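Local coordinates for putative MCP-type signal transduction protein (Campylobacter jejuni subsp. jejuni serotype O:2, PDB 4WY9) that probably senses chemical cues in chemotaxis through a periplasmic tandem-PAS domain, perhaps recognising its ligand indirectly, at residues Glu13-Ser18 with Gln202-Glu207; Ser76-Leu81 with Met156-Gln161; Glu88-Glu93 with Gly102-Leu107; Pro171-Asp174 with Gln178-Gly181; Asn230-Asn235 with Glu242-Ile247. All coordinates share one frame; numbering follows the deposited sequence.

Contact 1: residues Glu13-Ser18 with Gln202-Glu207; sequences EDILAS and QKYDGE
Ile15 and Leu16 belong to the long N-terminal helix, residues 8-51, and they meet Lys203 and Tyr204 in the loop that leads into strand 209-213, the first strand of the five-stranded sheet in this half of the tandem-PAS sensor. The case illustrates a division of labour: van der Waals contacts join the two segments, the hydroxyl oxygen of Tyr204 included, while the hydrogen bonds of Gln202 NE2 and Glu207 OE1 stay within the loop. Ile15 works with two branches. Its CD1 lies 3.6 Å from Tyr204 OH; its CG2 stands anti to the backbone N and comes in at the edge of the tyrosine ring, near the ring plane. The same CG2 touches Lys203 CD at 3.8 Å, where the lysine chain crosses the isoleucine at about a right angle. Leu16 CD2 makes a looser contact, 4.4 Å from Tyr204 CE2. Behind the ring, the loop folds into a type II beta turn from Tyr204 to Glu207, with Gly206 taking a positive phi of 78°. The extended side chain of Glu207 reaches back to the backbone at the start of the turn, and its OE1 accepts from Lys203 N at 2.8 Å on the syn side and from Tyr204 N at 3.1 Å. Gln202 NE2 adds a bond to Glu207 O. Leu16 and Tyr204 both rest on Ala285 of strand 277-286. No hydrogen bond crosses between helix and loop, so their cohesion here is dispersive, whereas Glu207 OE1 fixes the backbone from which the Tyr204 ring extends; the two N-H groups would probably stabilise the carboxylate's charge, with a long, weak ion pair to Arg209 as a further partner.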
# COMPACT_ATOMS: atom_id res chain seq x y z
N GLU A 13 26.26 10.23 6.93
CA GLU A 13 25.88 8.83 6.72
C GLU A 13 25.04 8.33 7.91
O GLU A 13 24.02 7.67 7.71
CB GLU A 13 27.12 7.98 6.51
CG GLU A 13 27.86 8.30 5.21
CD GLU A 13 29.27 7.69 5.12
OE1 GLU A 13 29.84 7.31 6.17
OE2 GLU A 13 29.84 7.63 4.00
N ASP A 14 25.47 8.64 9.12
CA ASP A 14 24.76 8.16 10.29
C ASP A 14 23.40 8.83 10.39
O ASP A 14 22.41 8.20 10.78
CB ASP A 14 25.56 8.42 11.57
CG ASP A 14 26.80 7.56 11.68
OD1 ASP A 14 26.89 6.53 11.01
OD2 ASP A 14 27.69 7.92 12.49
N ILE A 15 23.34 10.10 10.09
CA ILE A 15 22.07 10.84 10.11
C ILE A 15 21.11 10.25 9.10
O ILE A 15 19.92 10.01 9.42
CB ILE A 15 22.30 12.34 9.86
CG1 ILE A 15 22.99 12.98 11.05
CG2 ILE A 15 21.00 13.07 9.55
CD1 ILE A 15 23.64 14.32 10.76
N LEU A 16 21.57 10.01 7.89
CA LEU A 16 20.70 9.45 6.85
C LEU A 16 20.18 8.06 7.24
O LEU A 16 19.00 7.73 7.03
CB LEU A 16 21.39 9.42 5.51
CG LEU A 16 21.63 10.76 4.85
CD1 LEU A 16 22.50 10.56 3.60
CD2 LEU A 16 20.31 11.41 4.46
N ALA A 17 21.04 7.23 7.83
CA ALA A 17 20.60 5.91 8.30
C ALA A 17 19.49 6.06 9.35
O ALA A 17 18.50 5.33 9.34
CB ALA A 17 21.76 5.13 8.84
N SER A 18 19.66 7.03 10.24
CA SER A 18 18.67 7.25 11.31
C SER A 18 17.33 7.72 10.72
O SER A 18 16.26 7.22 11.10
CB SER A 18 19.19 8.27 12.33
OG SER A 18 18.27 8.51 13.37
N GLN A 202 12.67 18.35 6.09
CA GLN A 202 13.74 18.52 5.07
C GLN A 202 15.01 19.01 5.74
O GLN A 202 15.05 20.16 6.20
CB GLN A 202 13.28 19.47 3.94
CG GLN A 202 14.25 19.65 2.76
CD GLN A 202 14.11 18.49 1.73
OE1 GLN A 202 13.60 17.42 2.05
NE2 GLN A 202 14.58 18.70 0.52
N LYS A 203 16.02 18.19 5.84
CA LYS A 203 17.24 18.55 6.56
C LYS A 203 18.28 19.11 5.63
O LYS A 203 19.06 19.97 6.05
CB LYS A 203 17.78 17.35 7.32
CG LYS A 203 18.94 17.70 8.23
CD LYS A 203 19.37 16.51 9.04
CE LYS A 203 20.53 16.90 9.94
NZ LYS A 203 20.02 17.75 11.03
N TYR A 204 18.33 18.64 4.41
CA TYR A 204 19.35 19.08 3.47
C TYR A 204 18.73 19.67 2.22
O TYR A 204 17.69 19.19 1.74
CB TYR A 204 20.27 17.93 3.07
CG TYR A 204 20.93 17.28 4.25
CD1 TYR A 204 22.06 17.84 4.81
CD2 TYR A 204 20.48 16.08 4.80
CE1 TYR A 204 22.66 17.28 5.89
CE2 TYR A 204 21.11 15.49 5.87
CZ TYR A 204 22.21 16.10 6.43
OH TYR A 204 22.83 15.55 7.52
N ASP A 205 19.41 20.65 1.65
CA ASP A 205 19.00 21.19 0.36
C ASP A 205 19.03 20.08 -0.68
O ASP A 205 20.05 19.41 -0.85
CB ASP A 205 19.95 22.33 -0.04
CG ASP A 205 19.91 23.50 0.93
OD1 ASP A 205 19.58 23.34 2.08
OD2 ASP A 205 20.16 24.63 0.48
N GLY A 206 17.92 19.88 -1.39
CA GLY A 206 17.87 18.87 -2.40
C GLY A 206 17.70 17.46 -1.91
O GLY A 206 17.76 16.52 -2.70
N GLU A 207 17.47 17.29 -0.61
CA GLU A 207 17.21 15.97 -0.05
C GLU A 207 16.01 15.32 -0.74
O GLU A 207 14.98 15.96 -0.92
CB GLU A 207 16.95 16.07 1.45
CG GLU A 207 16.43 14.82 2.11
CD GLU A 207 16.23 14.97 3.60
OE1 GLU A 207 16.66 16.01 4.16
OE2 GLU A 207 15.62 14.05 4.22

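Contact 2: residues Ser76-Leu81 with Met156-Gln161; sequences SNFTYL and MNLEGQ
Phe78 and Leu158 both set CG opposite their own carbonyl carbon (chi1 -58° and -62°), and the two side chains slide past one another in opposite directions until a leucine methyl covers the ring. That methyl, Leu158 CD1, sits 3.7 Å from the centroid of the Phe78 ring and only 10° off its normal, a clear CH-pi contact centred on the face. Glu159 takes a different approach. Its chain runs extended beyond CG and brings the carboxylate to the ring edge, with OE1 3.4 Å from Phe78 CZ and the carboxylate plane almost perpendicular to the ring. An oxygen at the rim meets the slightly positive C-H edge, which is probably mildly attractive. The loop that presents both residues is tied by Asn157 in an Asx motif: OD1 accepts from Gly160 N at 2.9 Å, in the carbonyl plane, and ND2 reaches Gly160 O at 3.1 Å from above that carbonyl's plane. Asp162 gives ND2 a second acceptor. Phe163 also meets the Phe78 ring, and Leu107 and Ala109 of strand 104-110 touch it. On the strand side, Asn77 and Phe78 together face Thr186 in a classic beta bulge. The arrangement belongs to a PAS-type sheet, here in the first PDC sensor domain of the Cache clan, with the loop between strands 154-156 and 163-173 laid over the ring of Phe78.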
# COMPACT_ATOMS: atom_id res chain seq x y z
N SER A 76 -6.55 3.03 6.09
CA SER A 76 -7.20 2.61 4.85
C SER A 76 -8.20 3.68 4.41
O SER A 76 -9.04 4.13 5.16
CB SER A 76 -7.92 1.29 5.02
OG SER A 76 -8.87 1.34 6.06
N ASN A 77 -8.02 4.13 3.21
CA ASN A 77 -8.89 5.12 2.60
C ASN A 77 -10.11 4.47 2.04
O ASN A 77 -11.21 5.10 1.98
CB ASN A 77 -8.06 5.91 1.56
CG ASN A 77 -6.85 6.61 2.20
OD1 ASN A 77 -5.68 6.03 2.31
ND2 ASN A 77 -7.06 7.87 2.57
N PHE A 78 -9.97 3.21 1.60
CA PHE A 78 -11.11 2.46 1.13
C PHE A 78 -11.07 1.04 1.65
O PHE A 78 -10.00 0.46 1.88
CB PHE A 78 -11.14 2.45 -0.41
CG PHE A 78 -11.19 3.82 -1.02
CD1 PHE A 78 -12.42 4.45 -1.26
CD2 PHE A 78 -10.02 4.54 -1.31
CE1 PHE A 78 -12.46 5.72 -1.79
CE2 PHE A 78 -10.09 5.80 -1.88
CZ PHE A 78 -11.30 6.38 -2.12
N THR A 79 -12.25 0.45 1.76
CA THR A 79 -12.42 -0.93 2.16
C THR A 79 -13.39 -1.56 1.19
O THR A 79 -14.35 -0.91 0.76
CB THR A 79 -12.94 -1.03 3.63
OG1 THR A 79 -11.89 -0.57 4.55
CG2 THR A 79 -13.38 -2.44 3.97
N TYR A 80 -13.14 -2.79 0.79
CA TYR A 80 -14.05 -3.47 -0.16
C TYR A 80 -14.23 -4.92 0.12
O TYR A 80 -13.30 -5.63 0.51
CB TYR A 80 -13.57 -3.27 -1.60
CG TYR A 80 -12.09 -3.49 -1.81
CD1 TYR A 80 -11.58 -4.77 -2.08
CD2 TYR A 80 -11.19 -2.44 -1.73
CE1 TYR A 80 -10.24 -4.95 -2.28
CE2 TYR A 80 -9.83 -2.63 -1.91
CZ TYR A 80 -9.36 -3.89 -2.18
OH TYR A 80 -7.99 -4.10 -2.37
N LEU A 81 -15.46 -5.39 -0.11
CA LEU A 81 -15.80 -6.80 -0.14
C LEU A 81 -16.32 -7.14 -1.51
O LEU A 81 -17.37 -6.64 -1.93
CB LEU A 81 -16.83 -7.16 0.93
CG LEU A 81 -17.24 -8.64 0.92
CD1 LEU A 81 -16.09 -9.56 1.24
CD2 LEU A 81 -18.38 -8.89 1.89
N MET A 156 -5.22 4.58 -9.06
CA MET A 156 -6.64 4.22 -8.92
C MET A 156 -7.48 5.47 -9.06
O MET A 156 -7.01 6.60 -8.91
CB MET A 156 -6.92 3.55 -7.59
CG MET A 156 -6.24 2.24 -7.40
SD MET A 156 -6.65 1.45 -5.83
CE MET A 156 -8.29 0.85 -6.13
N ASN A 157 -8.75 5.26 -9.34
CA ASN A 157 -9.72 6.34 -9.42
C ASN A 157 -11.06 5.79 -9.02
O ASN A 157 -11.73 5.12 -9.83
CB ASN A 157 -9.75 6.98 -10.81
CG ASN A 157 -10.61 8.22 -10.85
OD1 ASN A 157 -11.65 8.30 -10.18
ND2 ASN A 157 -10.15 9.23 -11.57
N LEU A 158 -11.48 6.07 -7.80
CA LEU A 158 -12.74 5.49 -7.27
C LEU A 158 -13.84 6.51 -7.07
O LEU A 158 -15.01 6.15 -7.04
CB LEU A 158 -12.46 4.78 -5.97
CG LEU A 158 -11.49 3.61 -6.05
CD1 LEU A 158 -11.20 3.09 -4.67
CD2 LEU A 158 -12.04 2.51 -6.94
N GLU A 159 -13.47 7.79 -6.95
CA GLU A 159 -14.46 8.84 -6.68
C GLU A 159 -14.36 10.02 -7.63
O GLU A 159 -15.08 11.00 -7.47
CB GLU A 159 -14.32 9.35 -5.25
CG GLU A 159 -14.56 8.29 -4.19
CD GLU A 159 -14.34 8.84 -2.80
OE1 GLU A 159 -13.20 9.19 -2.47
OE2 GLU A 159 -15.35 8.92 -2.05
N GLY A 160 -13.60 9.89 -8.70
CA GLY A 160 -13.48 10.92 -9.71
C GLY A 160 -12.08 11.42 -9.95
O GLY A 160 -11.74 11.79 -11.09
N GLN A 161 -11.23 11.37 -8.92
CA GLN A 161 -9.87 11.87 -9.07
C GLN A 161 -8.88 10.74 -8.90
O GLN A 161 -9.05 9.87 -8.08
CB GLN A 161 -9.54 12.96 -8.07
CG GLN A 161 -10.60 14.08 -7.93
CD GLN A 161 -10.62 14.67 -6.52
OE1 GLN A 161 -10.12 14.05 -5.54
NE2 GLN A 161 -11.22 15.86 -6.39

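Contact 3: residues Glu88-Glu93 with Gly102-Leu107; sequences EYFKEE and GKFVML
Lys91 NZ gives its bond to Gly102 O at 2.7 Å, reaching the oxygen almost straight on (C=O...N angle 168°). Extended beyond CG, the lysine chain carries the ammonium across from helix to loop, and Lys91 CG passes 4.1 Å from Phe104 CD1. A single residue thus combines a charged tip with an apolar stem. The other half of the contact is aromatic. Phe104 holds CG anti to its backbone N (chi1 -177°), which sends the ring toward Phe90; Phe104 CE1 then lies 3.5 Å from Phe90 CB. Phe90 O comes in at the edge of the same ring, 3.4 Å from Phe104 CE1. The two rings meet obliquely, with centroids 5.5 Å apart and planes at 50°, and the closest ring atoms are Phe90 CD2 and Phe104 CZ at 3.7 Å. Helix 88-93 is only weakly bonded along its own backbone, and these side-chain contacts hold it against strand 104-110. Phe90 also packs on Ile59 and Ile62 of helix 59-70, and both phenylalanines touch Leu83 of strand 78-83, whose backbone bonds to Phe104.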
# COMPACT_ATOMS: atom_id res chain seq x y z
N GLU A 88 -28.73 -13.39 -5.04
CA GLU A 88 -29.16 -12.36 -5.98
C GLU A 88 -29.74 -11.14 -5.26
O GLU A 88 -29.57 -10.01 -5.71
CB GLU A 88 -30.15 -12.89 -6.98
CG GLU A 88 -30.45 -11.92 -8.11
CD GLU A 88 -29.26 -11.69 -9.06
OE1 GLU A 88 -28.29 -12.48 -9.03
OE2 GLU A 88 -29.33 -10.72 -9.82
N TYR A 89 -30.35 -11.33 -4.08
CA TYR A 89 -30.95 -10.19 -3.41
C TYR A 89 -29.89 -9.18 -2.96
O TYR A 89 -30.19 -8.01 -2.79
CB TYR A 89 -31.84 -10.62 -2.25
CG TYR A 89 -31.17 -10.79 -0.90
CD1 TYR A 89 -31.11 -9.75 -0.01
CD2 TYR A 89 -30.65 -12.03 -0.50
CE1 TYR A 89 -30.53 -9.91 1.25
CE2 TYR A 89 -30.08 -12.20 0.75
CZ TYR A 89 -30.01 -11.13 1.61
OH TYR A 89 -29.46 -11.26 2.86
N PHE A 90 -28.65 -9.63 -2.77
CA PHE A 90 -27.57 -8.71 -2.43
C PHE A 90 -27.46 -7.58 -3.46
O PHE A 90 -27.27 -6.42 -3.11
CB PHE A 90 -26.23 -9.44 -2.36
CG PHE A 90 -25.94 -10.17 -1.07
CD1 PHE A 90 -26.93 -10.70 -0.29
CD2 PHE A 90 -24.64 -10.35 -0.66
CE1 PHE A 90 -26.61 -11.39 0.87
CE2 PHE A 90 -24.32 -11.03 0.47
CZ PHE A 90 -25.33 -11.54 1.24
N LYS A 91 -27.53 -7.94 -4.73
CA LYS A 91 -27.36 -6.99 -5.80
C LYS A 91 -28.50 -5.98 -5.83
O LYS A 91 -28.35 -4.83 -6.22
CB LYS A 91 -27.24 -7.71 -7.16
CG LYS A 91 -25.98 -8.57 -7.27
CD LYS A 91 -25.76 -9.19 -8.63
CE LYS A 91 -24.41 -9.92 -8.73
NZ LYS A 91 -24.15 -10.42 -10.11
N GLU A 92 -29.69 -6.43 -5.41
CA GLU A 92 -30.87 -5.60 -5.41
C GLU A 92 -30.92 -4.63 -4.22
O GLU A 92 -31.75 -3.75 -4.17
CB GLU A 92 -32.13 -6.47 -5.50
CG GLU A 92 -32.11 -7.40 -6.72
CD GLU A 92 -33.30 -8.36 -6.85
OE1 GLU A 92 -34.16 -8.46 -5.93
OE2 GLU A 92 -33.39 -9.05 -7.91
N GLU A 93 -30.00 -4.78 -3.26
CA GLU A 93 -30.05 -3.93 -2.08
C GLU A 93 -29.61 -2.51 -2.32
O GLU A 93 -30.14 -1.59 -1.70
CB GLU A 93 -29.22 -4.52 -0.94
CG GLU A 93 -29.88 -5.66 -0.25
CD GLU A 93 -31.11 -5.23 0.51
OE1 GLU A 93 -30.97 -4.33 1.39
OE2 GLU A 93 -32.21 -5.76 0.26
N GLY A 102 -21.84 -5.80 -13.47
CA GLY A 102 -22.74 -6.56 -12.62
C GLY A 102 -22.07 -7.40 -11.57
O GLY A 102 -22.68 -8.28 -10.95
N LYS A 103 -20.79 -7.13 -11.31
CA LYS A 103 -20.13 -7.78 -10.19
C LYS A 103 -20.56 -7.15 -8.88
O LYS A 103 -20.94 -5.98 -8.83
CB LYS A 103 -18.61 -7.71 -10.34
CG LYS A 103 -18.14 -8.58 -11.49
CD LYS A 103 -16.68 -8.67 -11.59
CE LYS A 103 -16.35 -9.73 -12.66
NZ LYS A 103 -16.67 -9.24 -13.98
N PHE A 104 -20.48 -7.93 -7.81
CA PHE A 104 -20.92 -7.49 -6.50
C PHE A 104 -19.73 -7.04 -5.67
O PHE A 104 -18.89 -7.85 -5.26
CB PHE A 104 -21.69 -8.58 -5.76
CG PHE A 104 -22.21 -8.11 -4.43
CD1 PHE A 104 -23.40 -7.40 -4.35
CD2 PHE A 104 -21.50 -8.34 -3.27
CE1 PHE A 104 -23.86 -6.93 -3.16
CE2 PHE A 104 -21.97 -7.89 -2.06
CZ PHE A 104 -23.15 -7.19 -2.00
N VAL A 105 -19.65 -5.74 -5.41
CA VAL A 105 -18.57 -5.14 -4.63
C VAL A 105 -19.17 -4.13 -3.66
O VAL A 105 -19.83 -3.17 -4.08
CB VAL A 105 -17.49 -4.48 -5.52
CG1 VAL A 105 -16.45 -3.81 -4.62
CG2 VAL A 105 -16.86 -5.46 -6.48
N MET A 106 -18.98 -4.35 -2.37
CA MET A 106 -19.32 -3.38 -1.35
C MET A 106 -18.09 -2.54 -1.09
O MET A 106 -17.13 -3.05 -0.51
CB MET A 106 -19.77 -4.06 -0.08
CG MET A 106 -20.95 -5.02 -0.30
SD MET A 106 -21.31 -6.11 1.12
CE MET A 106 -22.16 -5.00 2.17
N LEU A 107 -18.11 -1.28 -1.53
CA LEU A 107 -16.97 -0.40 -1.45
C LEU A 107 -17.29 0.75 -0.51
O LEU A 107 -18.32 1.42 -0.68
CB LEU A 107 -16.61 0.15 -2.84
CG LEU A 107 -15.44 1.14 -2.95
CD1 LEU A 107 -14.12 0.52 -2.49
CD2 LEU A 107 -15.33 1.66 -4.36

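Contact 4: residues Pro171-Asp174 with Gln178-Gly181; sequences PIFD and QVVG
The side chains of Asp174 and Val180 touch near the turn of a beta hairpin, formed by strands 163-173 and 179-188 of the first sensor domain. The aspartate shows how one short side chain can serve a turn twice. Its CB lies 3.7 Å from Val180 CG1, and CG stays against the same methyl. At the tip the carboxylate divides its duties: OD2 rests 3.4 Å from Val180 CG1, while OD1 accepts from Gln178 N at 3.1 Å, a bond that arrives from above the carboxylate plane. With chi1 at 64°, CG stands between the backbone N and carbonyl carbon, and this curls the carboxylate back over the turn, where OD1 also receives Lys176 N. Backbone bonds close the hairpin beside it. Asp174 N donates to Gln178 O at 3.1 Å in the carbonyl plane; further along, Val180 N donates to Ile172 O and Ile172 N to Gly181 O, both at 2.9 Å, the latter nearly linear at 171°. Val180 and Gly181 thus share Ile172 as partner, a classic beta bulge that shifts the register by one residue before Phe173 pairs with Val179. Within the bulge, Ile172 CG2 meets Val180 CG2 at 3.9 Å, and both residues pack on Phe49 of helix 8-51. Phe173 points away from the opposite strand and meets the Tyr143 ring edge-to-face, yet its ring still touches the hairpin obliquely: Phe173 CE2 lies 3.6 Å from Val179 CG2.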
# COMPACT_ATOMS: atom_id res chain seq x y z
N PRO A 171 -8.47 -13.60 0.88
CA PRO A 171 -9.65 -14.40 0.47
C PRO A 171 -10.60 -14.68 1.61
O PRO A 171 -10.18 -14.74 2.77
CB PRO A 171 -9.03 -15.71 -0.02
CG PRO A 171 -7.73 -15.79 0.71
CD PRO A 171 -7.23 -14.37 0.77
N ILE A 172 -11.87 -14.85 1.24
CA ILE A 172 -12.96 -15.38 2.06
C ILE A 172 -13.30 -16.76 1.54
O ILE A 172 -13.31 -16.97 0.33
CB ILE A 172 -14.20 -14.45 2.02
CG1 ILE A 172 -13.81 -13.02 2.38
CG2 ILE A 172 -15.28 -14.98 2.96
CD1 ILE A 172 -13.18 -12.89 3.75
N PHE A 173 -13.56 -17.71 2.45
CA PHE A 173 -13.88 -19.08 2.04
C PHE A 173 -15.22 -19.56 2.57
O PHE A 173 -15.68 -19.10 3.63
CB PHE A 173 -12.80 -20.05 2.55
CG PHE A 173 -11.40 -19.75 2.04
CD1 PHE A 173 -10.56 -18.91 2.75
CD2 PHE A 173 -10.91 -20.34 0.90
CE1 PHE A 173 -9.28 -18.65 2.31
CE2 PHE A 173 -9.63 -20.06 0.44
CZ PHE A 173 -8.82 -19.24 1.15
N ASP A 174 -15.80 -20.53 1.87
CA ASP A 174 -16.98 -21.22 2.37
C ASP A 174 -16.60 -22.60 2.94
O ASP A 174 -15.44 -22.93 3.04
CB ASP A 174 -18.03 -21.30 1.30
CG ASP A 174 -17.63 -22.15 0.09
OD1 ASP A 174 -16.65 -22.90 0.16
OD2 ASP A 174 -18.39 -22.15 -0.91
N GLN A 178 -13.68 -23.28 -0.71
CA GLN A 178 -13.55 -22.54 -1.96
C GLN A 178 -13.52 -21.05 -1.69
O GLN A 178 -14.21 -20.57 -0.79
CB GLN A 178 -14.71 -22.81 -2.90
CG GLN A 178 -14.84 -24.28 -3.25
CD GLN A 178 -14.11 -24.68 -4.54
OE1 GLN A 178 -13.05 -24.14 -4.87
NE2 GLN A 178 -14.66 -25.65 -5.26
N VAL A 179 -12.78 -20.30 -2.50
CA VAL A 179 -12.80 -18.86 -2.42
C VAL A 179 -14.16 -18.36 -2.88
O VAL A 179 -14.58 -18.66 -3.98
CB VAL A 179 -11.68 -18.21 -3.26
CG1 VAL A 179 -11.78 -16.69 -3.20
CG2 VAL A 179 -10.31 -18.64 -2.79
N VAL A 180 -14.83 -17.60 -2.04
CA VAL A 180 -16.12 -17.03 -2.39
C VAL A 180 -16.06 -15.53 -2.49
O VAL A 180 -17.00 -14.89 -2.92
CB VAL A 180 -17.23 -17.45 -1.39
CG1 VAL A 180 -17.50 -18.95 -1.45
CG2 VAL A 180 -16.97 -16.97 0.01
N GLY A 181 -14.91 -14.92 -2.14
CA GLY A 181 -14.80 -13.50 -2.21
C GLY A 181 -13.47 -13.00 -1.72
O GLY A 181 -12.58 -13.79 -1.36

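Contact 5: residues Asn230-Asn235 with Glu242-Ile247; sequences NLKDIN and ETYKAI
Tyr244 OH donates to Asn235 O at 2.7 Å, in the carbonyl plane and on a lone pair. The same hydroxyl accepts a weak bond from Asn235 ND2, 3.0 Å away but bent to 120°, so one residue engages it as both acceptor and donor. The amide of Asn235 has stronger commitments elsewhere: OD1 accepts from Asn237 ND2, and ND2 donates to Ile258 O. A bound acetate, probably from the crystallisation liquor, lies about 4 Å from this side chain. Asn230 caps the short helix 231-234, its OD1 taking Lys232 N at 3.0 Å, while its ND2 donates to Asp215 O. Around the phenol the packing is apolar. Lys232 CG sits over one face of the Tyr244 ring, 4.0 Å from the centroid, a CH-pi contact made by the aliphatic part of a lysine. Leu231 CG approaches Tyr244 CE1 at 3.7 Å. A buried tyrosine with a satisfied hydroxyl thereby bridges two helices. Helix 241-249, which carries it, lies on the second sheet, with Thr243 against Phe255 and Tyr257 of strand 253-258 and Ile247 against Ile269 of strand 264-274, while a Leu231-Gly216 backbone bond ties helix 231-234 to the connection between strands 209-213 and 218-220.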
# COMPACT_ATOMS: atom_id res chain seq x y z
N ASN A 230 9.61 2.90 -12.25
CA ASN A 230 10.71 2.17 -11.66
C ASN A 230 11.95 3.04 -11.63
O ASN A 230 12.40 3.54 -12.66
CB ASN A 230 10.97 0.87 -12.41
CG ASN A 230 11.74 -0.12 -11.60
OD1 ASN A 230 12.86 0.16 -11.17
ND2 ASN A 230 11.10 -1.21 -11.24
N LEU A 231 12.51 3.23 -10.44
CA LEU A 231 13.67 4.10 -10.26
C LEU A 231 14.82 3.63 -11.14
O LEU A 231 15.59 4.44 -11.67
CB LEU A 231 14.06 4.16 -8.78
CG LEU A 231 15.27 5.04 -8.44
CD1 LEU A 231 15.08 6.44 -8.95
CD2 LEU A 231 15.45 5.03 -6.95
N LYS A 232 14.93 2.32 -11.33
CA LYS A 232 16.03 1.78 -12.14
C LYS A 232 15.93 2.17 -13.61
O LYS A 232 16.93 2.28 -14.29
CB LYS A 232 16.12 0.27 -11.98
CG LYS A 232 16.25 -0.16 -10.53
CD LYS A 232 16.47 -1.65 -10.36
CE LYS A 232 15.21 -2.43 -10.73
NZ LYS A 232 15.29 -3.80 -10.12
N ASP A 233 14.70 2.36 -14.09
CA ASP A 233 14.49 2.76 -15.47
C ASP A 233 14.79 4.22 -15.72
O ASP A 233 15.25 4.61 -16.80
CB ASP A 233 13.05 2.48 -15.89
CG ASP A 233 12.70 1.02 -15.92
OD1 ASP A 233 13.60 0.18 -16.15
OD2 ASP A 233 11.50 0.71 -15.73
N ILE A 234 14.43 5.07 -14.75
CA ILE A 234 14.55 6.50 -14.93
C ILE A 234 15.89 7.05 -14.48
O ILE A 234 16.25 8.17 -14.82
CB ILE A 234 13.38 7.25 -14.27
CG1 ILE A 234 13.38 7.04 -12.80
CG2 ILE A 234 12.02 6.77 -14.88
CD1 ILE A 234 13.82 8.22 -12.06
N ASN A 235 16.64 6.23 -13.75
CA ASN A 235 17.97 6.64 -13.27
C ASN A 235 18.97 5.49 -13.45
O ASN A 235 19.40 4.87 -12.49
CB ASN A 235 17.92 7.10 -11.81
CG ASN A 235 19.23 7.70 -11.37
OD1 ASN A 235 19.92 8.34 -12.16
ND2 ASN A 235 19.58 7.50 -10.09
N GLU A 242 24.80 0.51 -7.07
CA GLU A 242 25.08 -0.10 -5.78
C GLU A 242 23.86 0.02 -4.86
O GLU A 242 23.52 -0.91 -4.12
CB GLU A 242 26.28 0.55 -5.11
CG GLU A 242 26.70 -0.18 -3.86
CD GLU A 242 27.94 0.42 -3.21
OE1 GLU A 242 28.38 1.51 -3.67
OE2 GLU A 242 28.43 -0.18 -2.23
N THR A 243 23.23 1.18 -4.89
CA THR A 243 22.03 1.43 -4.08
C THR A 243 20.91 0.51 -4.53
O THR A 243 20.18 -0.05 -3.69
CB THR A 243 21.64 2.90 -4.16
OG1 THR A 243 22.71 3.70 -3.63
CG2 THR A 243 20.38 3.18 -3.41
N TYR A 244 20.74 0.36 -5.85
CA TYR A 244 19.68 -0.50 -6.36
C TYR A 244 19.86 -1.95 -5.94
O TYR A 244 18.88 -2.68 -5.72
CB TYR A 244 19.59 -0.42 -7.89
CG TYR A 244 19.30 0.93 -8.43
CD1 TYR A 244 18.73 1.92 -7.64
CD2 TYR A 244 19.60 1.25 -9.75
CE1 TYR A 244 18.46 3.15 -8.13
CE2 TYR A 244 19.34 2.48 -10.26
CZ TYR A 244 18.78 3.44 -9.45
OH TYR A 244 18.53 4.69 -9.93
N LYS A 245 21.11 -2.40 -5.87
CA LYS A 245 21.38 -3.76 -5.44
C LYS A 245 20.91 -3.97 -4.00
O LYS A 245 20.31 -5.00 -3.69
CB LYS A 245 22.88 -4.10 -5.56
CG LYS A 245 23.26 -4.76 -6.84
CD LYS A 245 24.29 -5.86 -6.63
CE LYS A 245 25.59 -5.30 -6.09
NZ LYS A 245 26.68 -6.32 -6.18
N ALA A 246 21.16 -3.00 -3.13
CA ALA A 246 20.70 -3.09 -1.75
C ALA A 246 19.19 -3.18 -1.66
O ALA A 246 18.64 -3.96 -0.88
CB ALA A 246 21.21 -1.88 -0.93
N ILE A 247 18.52 -2.35 -2.46
CA ILE A 247 17.06 -2.39 -2.50
C ILE A 247 16.58 -3.73 -2.96
O ILE A 247 15.69 -4.32 -2.35
CB ILE A 247 16.50 -1.25 -3.38
CG1 ILE A 247 16.79 0.11 -2.78
CG2 ILE A 247 15.01 -1.43 -3.60
CD1 ILE A 247 16.62 1.29 -3.74

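How the contacts relate
The five contacts divide between the two halves of the tandem sensor. Contacts 2, 3 and 4 all reach the seven-stranded sheet of the first PDC domain: contacts 2 and 3 lie about 17 Å apart between centres and touch through Leu81 and Met106 of neighbouring strands, while contact 4 meets contact 2 through Leu81 and Ile172. Contacts 1 and 5 lie at the other half, centres about 19 Å apart, beside the five-stranded sheet. Along the chain, contact 1 closes a loop that encloses contacts 2, 3 and 4, and contact 5 follows. Helix 8-51 runs the length between, touching contact 4 at its far end, so it physically connects the two domains.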